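Local coordinates for protein alpha-acetolactate decarboxylase (Bacillus subtilis subsp. subtilis str. 168, PDB 5XNE) that catalyses the decarboxylation of (2S)-2-acetolactate to (R)-acetoin and carbon dioxide, a step on the route from pyruvate to (R,R)-butane-2,3-diol, at residues B[53-56]-B[60-63]; B[102-105]-B[109-112]; B[146-151]-B[174-179]. All coordinates share one frame; numbering follows the deposited sequence.

The three contacts differ in burial and in the bonds that hold them. Interaction 1 is a surface hairpin of two adjacent strands, rich in backbone hydrogen bonds, arginines and water. Interaction 2, partly buried, ties the loop after helix 92-100 to strand 109-115 through one hydrogen bond from a tyrosine hydroxyl and a CH-pi contact. Interaction 3, also partly buried, is wholly apolar across its two segments, although 174-179 brings a zinc ligand. Its strand 171-178 lies against the hairpin of interaction 1, Ile177 CD1 packing on Leu55 CD2 (3.7 Å), and reaches interaction 2 through Leu174 CD2 on Ile112 CG2 (3.6 Å). Interactions 1 and 2 do not touch; their nearest atoms are about 14 Å apart.

Interaction 1. Residues B[53-56]-B[60-63]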
# COMPACT_ATOMS: atom_id res chain seq x y z
N TYR B 53 -1.00 25.17 2.40
CA TYR B 53 -2.16 25.94 2.85
C TYR B 53 -3.30 25.07 3.34
O TYR B 53 -3.47 23.94 2.86
CB TYR B 53 -2.67 26.83 1.72
CG TYR B 53 -1.72 27.94 1.33
CD1 TYR B 53 -0.72 27.72 0.41
CD2 TYR B 53 -1.85 29.20 1.90
CE1 TYR B 53 0.15 28.75 0.06
CE2 TYR B 53 -0.98 30.23 1.55
CZ TYR B 53 0.01 30.00 0.63
OH TYR B 53 0.86 31.02 0.29
N ARG B 54 -4.07 25.61 4.29
CA ARG B 54 -5.35 25.06 4.72
C ARG B 54 -6.47 25.85 4.04
O ARG B 54 -6.67 27.04 4.31
CB ARG B 54 -5.50 25.15 6.24
CG ARG B 54 -6.80 24.54 6.77
CD ARG B 54 -7.10 24.97 8.21
NE ARG B 54 -6.06 24.66 9.18
CZ ARG B 54 -6.12 23.67 10.07
NH1 ARG B 54 -7.17 22.85 10.09
NH2 ARG B 54 -5.12 23.48 10.93
N LEU B 55 -7.21 25.21 3.14
CA LEU B 55 -8.33 25.85 2.45
C LEU B 55 -9.64 25.56 3.18
O LEU B 55 -10.02 24.40 3.32
CB LEU B 55 -8.43 25.37 1.00
CG LEU B 55 -7.55 25.94 -0.12
CD1 LEU B 55 -8.03 27.32 -0.54
CD2 LEU B 55 -6.09 25.99 0.30
N ARG B 56 -10.33 26.60 3.64
CA ARG B 56 -11.58 26.40 4.36
C ARG B 56 -12.80 26.87 3.58
O ARG B 56 -12.70 27.66 2.64
CB ARG B 56 -11.55 27.11 5.72
CG ARG B 56 -10.68 26.47 6.78
CD ARG B 56 -10.95 27.15 8.12
NE ARG B 56 -10.31 26.47 9.24
CZ ARG B 56 -9.25 26.95 9.90
NH1 ARG B 56 -8.71 28.12 9.56
NH2 ARG B 56 -8.75 26.26 10.91
N THR B 60 -11.21 31.12 2.66
CA THR B 60 -9.86 31.53 3.06
C THR B 60 -8.85 30.41 2.86
O THR B 60 -9.22 29.23 2.80
CB THR B 60 -9.80 31.97 4.54
OG1 THR B 60 -10.12 30.86 5.39
CG2 THR B 60 -10.77 33.11 4.81
N ALA B 61 -7.59 30.80 2.75
CA ALA B 61 -6.48 29.86 2.66
C ALA B 61 -5.37 30.32 3.59
O ALA B 61 -4.75 31.37 3.37
CB ALA B 61 -5.98 29.75 1.22
N THR B 62 -5.14 29.54 4.63
CA THR B 62 -4.19 29.90 5.68
C THR B 62 -2.96 29.02 5.61
O THR B 62 -3.08 27.80 5.53
CB THR B 62 -4.83 29.74 7.08
OG1 THR B 62 -6.12 30.37 7.08
CG2 THR B 62 -3.95 30.36 8.16
N PRO B 63 -1.77 29.64 5.63
CA PRO B 63 -0.54 28.85 5.67
C PRO B 63 -0.55 27.87 6.83
O PRO B 63 -1.03 28.19 7.92
CB PRO B 63 0.55 29.92 5.86
CG PRO B 63 -0.04 31.14 5.21
CD PRO B 63 -1.51 31.09 5.52
O HOH W 1 -8.21 28.80 6.03
O HOH W 2 -10.24 30.58 8.38
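The ring of Tyr53 presents an edge to the neighbouring strand: the carbonyl oxygen of Ala61 lies near the ring plane, 3.9 Å from CD2, while Pro63 comes in obliquely, its CG 3.9 Å from CE2. The other flat group is the guanidinium of Arg56. Arg54 CD, from the same strand, sits 3.3 Å above its plane and over its centre, and Thr62 OG1 approaches it obliquely.

Strands 51-56 and 60-63 form a beta hairpin, the short segments running at 157°. Arg54 and Thr62 are an antiparallel hydrogen-bonded pair. Arg54 N donates to Thr62 O at 2.7 Å, almost straight at 175°, and Thr62 N returns a bond to Arg54 O at 2.9 Å. In the non-hydrogen-bonded pair beside it, Leu55 and Ala61 put their side chains on one face, where Leu55 CD1 lies 3.6 Å from Ala61 CB; this face and Tyr53 rest on Ile177 of strand 171-178.

Polar groups occupy the other face. With chi1 at 64°, Thr60 holds OG1 between its backbone N and carbonyl carbon, hydrogen-bonded to two waters and to Asp58. Water 1 joins Arg54 O (2.9 Å) to the hydroxyls of Thr60 and Thr62, and water 2 bridges Thr60 OG1 to Arg56 NH1. Arg54 O therefore accepts from both Thr62 N and water 1. The arginines find acidic mates beyond the pair: Arg56 NE forms a salt bridge with Asp42, Arg54 NH2 one with Asp68, and Arg54 NH1 is hydrogen-bonded to Asp42 O.

The division of groups implies a two-faced hairpin, with an apolar side packed against Ile177 of strand 171-178 and a hydrated side where Asp42 and Asp68 probably offset the positive charge of two closely packed arginines.

Interaction 2. Residues B[102-105]-B[109-112]; sequences MLPS and FYAI
Tyr110 OH donates a hydrogen bond to the backbone oxygen of Ser105 at 2.8 Å. The donor lies in the carbonyl plane, on a lone pair of that oxygen, with a C=O...donor angle of 128°. Ser105 O in turn is at the edge of the phenol ring and in its plane. Ser105 N is also close, 3.1 Å from Tyr110 OH, and Pro104 CD approaches the same hydroxyl to 3.3 Å.

Leu103 covers a face of the phenol. Its CD2 stands 3.7 Å from the centroid of the Tyr110 ring and just 4° off the ring normal, which identifies a centred CH-pi contact. Even spacing supports this, since CD2 is nearly equidistant from several ring carbons. The two side chains run antiparallel alongside each other, the branch of the leucine reaching toward the strand as the phenol reaches toward the loop. Tyr110 has CG anti to its own carbonyl carbon (chi1 -57°), and from there the full length of the side chain spans the gap to the loop, the CA atoms of Leu103 and Tyr110 being 8.8 Å apart.

A phenylalanine in place of Tyr110 would probably keep the CH-pi contact with Leu103 but leave Ser105 O without this donor, setting the loop carbonyl freer to turn.

Segment 102-105 belongs to the loop that leads from helix 92-100 into strand 109-115. Tyr110 also touches Leu159 of strand 151-160, Ile199 and Gln201 of strand 195-208, and Met82 of strand 82-86. Ser105 OG bonds to Phe216 O of the second subunit, and Pro104 packs on that same Phe216, so the contact extends to the dimer interface.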
# COMPACT_ATOMS: atom_id res chain seq x y z
N MET B 102 0.08 8.92 -21.71
CA MET B 102 1.47 9.37 -21.85
C MET B 102 2.36 8.89 -20.70
O MET B 102 3.59 8.93 -20.78
CB MET B 102 1.49 10.89 -21.98
CG MET B 102 2.54 11.63 -21.16
SD MET B 102 2.72 13.35 -21.69
CE MET B 102 3.99 13.92 -20.56
N LEU B 103 1.74 8.42 -19.62
CA LEU B 103 2.50 7.86 -18.50
C LEU B 103 3.28 6.64 -18.95
O LEU B 103 2.76 5.83 -19.73
CB LEU B 103 1.56 7.49 -17.36
CG LEU B 103 0.64 8.61 -16.88
CD1 LEU B 103 -0.50 8.02 -16.12
CD2 LEU B 103 1.42 9.58 -16.03
N PRO B 104 4.52 6.49 -18.45
CA PRO B 104 5.33 5.30 -18.72
C PRO B 104 4.61 4.02 -18.29
O PRO B 104 4.77 2.96 -18.89
CB PRO B 104 6.59 5.53 -17.88
CG PRO B 104 6.66 7.01 -17.71
CD PRO B 104 5.25 7.49 -17.66
N SER B 105 3.79 4.14 -17.24
CA SER B 105 3.08 2.98 -16.72
C SER B 105 1.93 3.39 -15.81
O SER B 105 2.06 4.32 -15.02
CB SER B 105 4.04 2.07 -15.94
OG SER B 105 3.33 1.03 -15.27
N PHE B 109 3.42 5.43 -9.25
CA PHE B 109 2.83 6.62 -8.62
C PHE B 109 3.35 7.88 -9.29
O PHE B 109 4.53 7.95 -9.64
CB PHE B 109 3.18 6.65 -7.13
CG PHE B 109 2.54 5.56 -6.32
CD1 PHE B 109 3.06 4.26 -6.33
CD2 PHE B 109 1.43 5.82 -5.53
CE1 PHE B 109 2.46 3.25 -5.58
CE2 PHE B 109 0.83 4.81 -4.77
CZ PHE B 109 1.35 3.54 -4.80
N TYR B 110 2.48 8.89 -9.46
CA TYR B 110 2.92 10.17 -10.02
C TYR B 110 2.39 11.33 -9.21
O TYR B 110 1.27 11.29 -8.70
CB TYR B 110 2.45 10.34 -11.48
CG TYR B 110 2.91 9.23 -12.39
CD1 TYR B 110 2.14 8.08 -12.54
CD2 TYR B 110 4.12 9.32 -13.07
CE1 TYR B 110 2.56 7.05 -13.37
CE2 TYR B 110 4.55 8.29 -13.90
CZ TYR B 110 3.76 7.15 -14.04
OH TYR B 110 4.17 6.12 -14.85
N ALA B 111 3.20 12.37 -9.10
CA ALA B 111 2.70 13.66 -8.65
C ALA B 111 2.47 14.48 -9.90
O ALA B 111 3.23 14.38 -10.88
CB ALA B 111 3.68 14.36 -7.73
N ILE B 112 1.42 15.29 -9.89
CA ILE B 112 1.09 16.07 -11.08
C ILE B 112 0.65 17.47 -10.70
O ILE B 112 -0.07 17.69 -9.72
CB ILE B 112 0.02 15.37 -11.93
CG1 ILE B 112 -0.30 16.17 -13.20
CG2 ILE B 112 -1.24 15.18 -11.13
CD1 ILE B 112 -1.18 15.40 -14.17

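Interaction 3. Residues B[146-151]-B[174-179]. With ZN (zinc ion), chain D.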
# COMPACT_ATOMS: atom_id res chain seq x y z
N PHE B 146 -17.70 24.91 -4.55
CA PHE B 146 -17.38 26.18 -5.18
C PHE B 146 -17.22 26.01 -6.68
O PHE B 146 -16.72 24.99 -7.16
CB PHE B 146 -16.10 26.78 -4.58
CG PHE B 146 -16.16 26.99 -3.09
CD1 PHE B 146 -15.80 25.98 -2.21
CD2 PHE B 146 -16.57 28.21 -2.57
CE1 PHE B 146 -15.86 26.17 -0.84
CE2 PHE B 146 -16.63 28.42 -1.21
CZ PHE B 146 -16.27 27.40 -0.34
N ASN B 147 -17.67 27.02 -7.42
CA ASN B 147 -17.44 27.05 -8.86
C ASN B 147 -16.64 28.29 -9.24
O ASN B 147 -17.03 29.41 -8.93
CB ASN B 147 -18.76 27.00 -9.63
CG ASN B 147 -19.54 25.74 -9.36
OD1 ASN B 147 -19.22 24.67 -9.88
ND2 ASN B 147 -20.59 25.85 -8.54
N PHE B 148 -15.50 28.08 -9.88
CA PHE B 148 -14.65 29.19 -10.29
C PHE B 148 -14.67 29.29 -11.81
O PHE B 148 -14.74 28.28 -12.51
CB PHE B 148 -13.23 29.00 -9.77
CG PHE B 148 -13.16 28.80 -8.28
CD1 PHE B 148 -13.23 29.88 -7.42
CD2 PHE B 148 -13.02 27.52 -7.75
CE1 PHE B 148 -13.17 29.69 -6.06
CE2 PHE B 148 -12.96 27.33 -6.38
CZ PHE B 148 -13.03 28.42 -5.54
N ASP B 149 -14.63 30.52 -12.31
CA ASP B 149 -14.63 30.78 -13.74
C ASP B 149 -13.40 31.57 -14.14
O ASP B 149 -13.04 32.51 -13.44
CB ASP B 149 -15.89 31.54 -14.17
CG ASP B 149 -17.15 30.75 -13.95
OD1 ASP B 149 -17.41 29.80 -14.73
OD2 ASP B 149 -17.90 31.08 -13.01
N ASN B 150 -12.78 31.18 -15.25
CA ASN B 150 -11.62 31.88 -15.79
C ASN B 150 -10.65 32.32 -14.70
O ASN B 150 -10.40 33.51 -14.52
CB ASN B 150 -12.07 33.07 -16.63
CG ASN B 150 -12.67 32.63 -17.95
OD1 ASN B 150 -11.94 32.34 -18.90
ND2 ASN B 150 -13.99 32.57 -18.01
N VAL B 151 -10.13 31.35 -13.97
CA VAL B 151 -9.31 31.64 -12.80
C VAL B 151 -7.89 31.14 -13.03
O VAL B 151 -7.68 30.09 -13.65
CB VAL B 151 -9.94 30.99 -11.53
CG1 VAL B 151 -10.09 29.47 -11.70
CG2 VAL B 151 -9.13 31.32 -10.28
N LEU B 174 -6.88 15.36 -7.04
CA LEU B 174 -6.35 16.70 -7.31
C LEU B 174 -7.01 17.75 -6.44
O LEU B 174 -8.23 17.71 -6.22
CB LEU B 174 -6.55 17.07 -8.79
CG LEU B 174 -6.06 16.05 -9.82
CD1 LEU B 174 -6.59 16.43 -11.20
CD2 LEU B 174 -4.55 15.95 -9.82
N HIS B 175 -6.20 18.69 -5.95
CA HIS B 175 -6.70 19.87 -5.26
C HIS B 175 -6.34 21.12 -6.07
O HIS B 175 -5.53 21.04 -6.98
CB HIS B 175 -6.13 19.95 -3.84
CG HIS B 175 -6.70 18.94 -2.89
ND1 HIS B 175 -6.46 18.98 -1.54
CD2 HIS B 175 -7.51 17.87 -3.10
CE1 HIS B 175 -7.09 17.97 -0.95
NE2 HIS B 175 -7.73 17.28 -1.87
N PHE B 176 -6.95 22.25 -5.73
CA PHE B 176 -6.74 23.50 -6.46
C PHE B 176 -6.58 24.67 -5.49
O PHE B 176 -7.25 24.72 -4.47
CB PHE B 176 -7.93 23.75 -7.40
CG PHE B 176 -7.95 25.14 -7.99
CD1 PHE B 176 -7.08 25.49 -9.00
CD2 PHE B 176 -8.86 26.08 -7.53
CE1 PHE B 176 -7.11 26.78 -9.56
CE2 PHE B 176 -8.89 27.37 -8.07
CZ PHE B 176 -8.02 27.71 -9.08
N ILE B 177 -5.69 25.60 -5.83
CA ILE B 177 -5.63 26.88 -5.13
C ILE B 177 -5.41 27.99 -6.17
O ILE B 177 -4.67 27.81 -7.14
CB ILE B 177 -4.53 26.89 -4.03
CG1 ILE B 177 -4.65 28.15 -3.15
CG2 ILE B 177 -3.14 26.75 -4.64
CD1 ILE B 177 -3.86 28.07 -1.85
N ASP B 178 -6.08 29.12 -5.99
CA ASP B 178 -5.93 30.20 -6.95
C ASP B 178 -4.63 30.97 -6.73
O ASP B 178 -3.97 30.83 -5.70
CB ASP B 178 -7.14 31.14 -6.91
CG ASP B 178 -7.13 32.04 -5.70
OD1 ASP B 178 -6.93 31.56 -4.56
OD2 ASP B 178 -7.31 33.27 -5.89
N GLU B 179 -4.25 31.79 -7.70
CA GLU B 179 -2.98 32.50 -7.60
C GLU B 179 -2.99 33.49 -6.43
O GLU B 179 -1.95 33.75 -5.83
CB GLU B 179 -2.65 33.22 -8.91
CG GLU B 179 -1.21 33.74 -8.95
CD GLU B 179 -0.24 32.75 -9.60
OE1 GLU B 179 -0.69 31.65 -9.98
OE2 GLU B 179 0.96 33.07 -9.71
ZN ZN D . -8.99 15.47 -1.51
O HOH W 3 -10.14 13.78 -0.42
O HOH W 4 -7.85 14.92 0.33
O HOH W 5 -10.27 16.38 0.16
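Phe176 CE2 lies over a face of the Phe148 ring, 4.1 Å from CD2 of that ring. The ring planes are inclined at 48° and their centroids stand 5.8 Å apart. Phe176 gets there by holding CG anti to the backbone N (chi1 168°), which sends the ring out from strand 171-178 toward segment 146-151.

Val151 approaches the far end of that ring from the opposite direction. Its CG1 is 3.8 Å from Phe176 CZ, coming in obliquely, while CG2 sits at the ring edge and in its plane. A chi1 of 58° puts CG2 of Val151 opposite the backbone N, where this methyl touches Asp178 CB at 3.9 Å.

The chain turns a corner at Asn150, and Asn150 and Val151 are paired opposite Phe118 of strand 117-124 in a G1 beta bulge. The corner is consistent with Phe148, before it, and Val151, after it, both reaching Phe176, with Val121 of strand 117-124 touching Val151 and Phe176.

Asp178 OD1 accepts from Asn182 N and Ser183 N in the turn that follows its strand. His175, next to Phe176, binds the zinc ion through NE2 at 2.2 Å; His173, His186 and three waters complete the site, and His175 ND1 is bonded to Leu45 O.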